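PDB 3RY0: putative tautomerase, which is a small hexameric protein of the tautomerase family, built on the fold shared with macrophage migration inhibitory factor (MIF). Local coordinates for residues A[1-6]-A[38-43]. Numbering follows the deposited sequence.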
loop_
_atom_site.group_PDB
_atom_site.type_symbol
_atom_site.label_atom_id
_atom_site.label_comp_id
_atom_site.label_asym_id
_atom_site.label_seq_id
_atom_site.Cartn_x
_atom_site.Cartn_y
_atom_site.Cartn_z
ATOM N N PRO A 1 -0.319 -7.766 13.521
ATOM C CA PRO A 1 0.373 -6.958 12.451
ATOM C C PRO A 1 0.022 -7.469 11.066
ATOM O O PRO A 1 -0.417 -8.625 10.882
ATOM C CB PRO A 1 1.838 -7.131 12.762
ATOM C CG PRO A 1 1.954 -7.922 14.021
ATOM C CD PRO A 1 0.636 -8.423 14.437
ATOM N N LEU A 2 0.253 -6.648 10.026
ATOM C CA LEU A 2 -0.002 -6.946 8.655
ATOM C C LEU A 2 1.280 -6.945 7.874
ATOM O O LEU A 2 2.020 -5.932 7.901
ATOM C CB LEU A 2 -1.029 -5.893 7.942
ATOM C CG LEU A 2 -1.209 -6.245 6.420
ATOM C CD1 LEU A 2 -1.898 -7.576 6.185
ATOM C CD2 LEU A 2 -1.938 -5.220 5.423
ATOM N N ILE A 3 1.546 -8.007 7.188
ATOM C CA ILE A 3 2.761 -8.118 6.371
ATOM C C ILE A 3 2.364 -8.210 4.896
ATOM O O ILE A 3 1.661 -9.177 4.509
ATOM C CB ILE A 3 3.587 -9.374 6.770
ATOM C CG1 ILE A 3 4.015 -9.257 8.195
ATOM C CG2 ILE A 3 4.830 -9.515 5.850
ATOM C CD1 ILE A 3 4.634 -10.611 8.770
ATOM N N ARG A 4 2.728 -7.240 4.069
ATOM C CA ARG A 4 2.354 -7.261 2.646
ATOM C C ARG A 4 3.631 -7.508 1.894
ATOM O O ARG A 4 4.559 -6.685 1.977
ATOM C CB ARG A 4 1.753 -5.938 2.196
ATOM C CG ARG A 4 1.057 -6.057 0.864
ATOM C CD ARG A 4 0.080 -4.804 0.565
ATOM N NE ARG A 4 -1.191 -5.356 0.021
ATOM C CZ ARG A 4 -2.450 -5.294 0.507
ATOM N NH1 ARG A 4 -3.331 -5.916 -0.231
ATOM N NH2 ARG A 4 -2.959 -4.558 1.600
ATOM N N VAL A 5 3.664 -8.571 1.097
ATOM C CA VAL A 5 4.866 -8.915 0.360
ATOM C C VAL A 5 4.602 -8.648 -1.115
ATOM O O VAL A 5 3.534 -9.063 -1.652
ATOM C CB VAL A 5 5.176 -10.405 0.512
ATOM C CG1 VAL A 5 6.442 -10.866 -0.256
ATOM C CG2 VAL A 5 5.224 -10.776 1.944
ATOM N N THR A 6 5.566 -8.024 -1.793
ATOM C CA THR A 6 5.446 -7.885 -3.242
ATOM C C THR A 6 6.591 -8.713 -3.894
ATOM O O THR A 6 7.750 -8.444 -3.602
ATOM C CB THR A 6 5.623 -6.393 -3.589
ATOM O OG1 THR A 6 4.662 -5.592 -2.881
ATOM C CG2 THR A 6 5.366 -6.161 -5.116
ATOM N N VAL A 38 -1.139 -12.487 13.218
ATOM C CA VAL A 38 -0.322 -12.041 12.050
ATOM C C VAL A 38 -1.003 -12.431 10.775
ATOM O O VAL A 38 -1.399 -13.577 10.579
ATOM C CB VAL A 38 1.040 -12.732 12.117
ATOM C CG1 VAL A 38 1.937 -12.333 10.930
ATOM C CG2 VAL A 38 1.725 -12.535 13.490
ATOM N N ARG A 39 -1.186 -11.374 9.948
ATOM C CA ARG A 39 -1.719 -11.592 8.605
ATOM C C ARG A 39 -0.676 -11.306 7.556
ATOM O O ARG A 39 0.084 -10.315 7.704
ATOM C CB ARG A 39 -3.006 -10.723 8.309
ATOM C CG ARG A 39 -4.161 -11.249 9.100
ATOM C CD ARG A 39 -5.411 -10.253 9.072
ATOM N NE ARG A 39 -6.528 -10.980 9.628
ATOM C CZ ARG A 39 -6.642 -11.283 10.898
ATOM N NH1 ARG A 39 -5.887 -10.686 11.798
ATOM N NH2 ARG A 39 -7.634 -12.111 11.278
ATOM N N VAL A 40 -0.608 -12.117 6.524
ATOM C CA VAL A 40 0.321 -11.904 5.409
ATOM C C VAL A 40 -0.475 -11.905 4.145
ATOM O O VAL A 40 -1.296 -12.851 3.868
ATOM C CB VAL A 40 1.385 -13.048 5.338
ATOM C CG1 VAL A 40 2.434 -12.727 4.281
ATOM C CG2 VAL A 40 2.119 -13.278 6.664
ATOM N N ILE A 41 -0.251 -10.906 3.281
ATOM C CA ILE A 41 -0.853 -10.848 1.969
ATOM C C ILE A 41 0.316 -10.870 0.938
ATOM O O ILE A 41 1.247 -10.021 1.049
ATOM C CB ILE A 41 -1.640 -9.521 1.731
ATOM C CG1 ILE A 41 -2.677 -9.339 2.835
ATOM C CG2 ILE A 41 -2.227 -9.574 0.249
ATOM C CD1 ILE A 41 -3.927 -10.156 2.713
ATOM N N VAL A 42 0.289 -11.792 0.014
ATOM C CA VAL A 42 1.371 -11.929 -0.974
ATOM C C VAL A 42 0.831 -11.443 -2.284
ATOM O O VAL A 42 -0.154 -12.034 -2.813
ATOM C CB VAL A 42 1.896 -13.374 -1.081
ATOM C CG1 VAL A 42 2.972 -13.495 -2.225
ATOM C CG2 VAL A 42 2.531 -13.853 0.186
ATOM N N GLU A 43 1.481 -10.431 -2.873
ATOM C CA GLU A 43 1.036 -9.888 -4.175
ATOM C C GLU A 43 2.151 -10.266 -5.184
ATOM O O GLU A 43 3.350 -10.275 -4.833
ATOM C CB GLU A 43 1.075 -8.379 -4.049
ATOM C CG GLU A 43 0.152 -7.834 -3.026
ATOM C CD GLU A 43 0.285 -6.314 -2.932
ATOM O OE1 GLU A 43 1.428 -5.754 -3.151
ATOM O OE2 GLU A 43 -0.777 -5.720 -2.618
HETATM O O HOH W 1 -3.715 -8.048 11.339
#
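Leu2 of strand 2-6 drops its CD1 methyl into the hollow between Arg39 and Ile41 of strand 39-43, reaching Ile41 CG1 at 3.9 Å and Arg39 CB at 4.0 Å. Farther along this face Arg4 and Ile41 lie side by side, Ile41 CB sitting 4.3 Å above one face of the guanidinium, toward its rim. With CG anti to the backbone N (chi1 -166°) and a bend at chi3, the Arg4 chain carries NE to Glu43 OE2 at 2.7 Å in a salt bridge. NE meets Glu43 OE2 from above the carboxylate plane, and the two flat groups are turned 49° apart. Arg4 NH1 makes a second salt bridge to Glu43 of a neighbouring subunit, so the arginine ties two copies together.

On the other face the two strands present aliphatic side chains. Ile3 stretches CD1 back to Val38 CG1 (3.9 Å), while Val40 wedges between Ile3 and Val5, its CG2 against Ile3 CB and its CG1 4.1 Å from Val5 CG2. Val5 also packs on Leu19 and Leu23 of helix 13-31, and Val38 and Val40 on Thr24, so helix 13-31 packs over Val5, Val38 and Val40.

Between the faces, five backbone hydrogen bonds join the strands, from Arg39 N to Pro1 O at one end to Glu43 N to Val5 O (2.8 Å) at the other; the strands run parallel, 14° apart. Antiparallel ladders with two other subunits extend the sheet beyond both strands. Strand 2-8, helix 13-31 and strand 39-45 thus form the beta-alpha-beta unit characteristic of the tautomerase (MIF) fold.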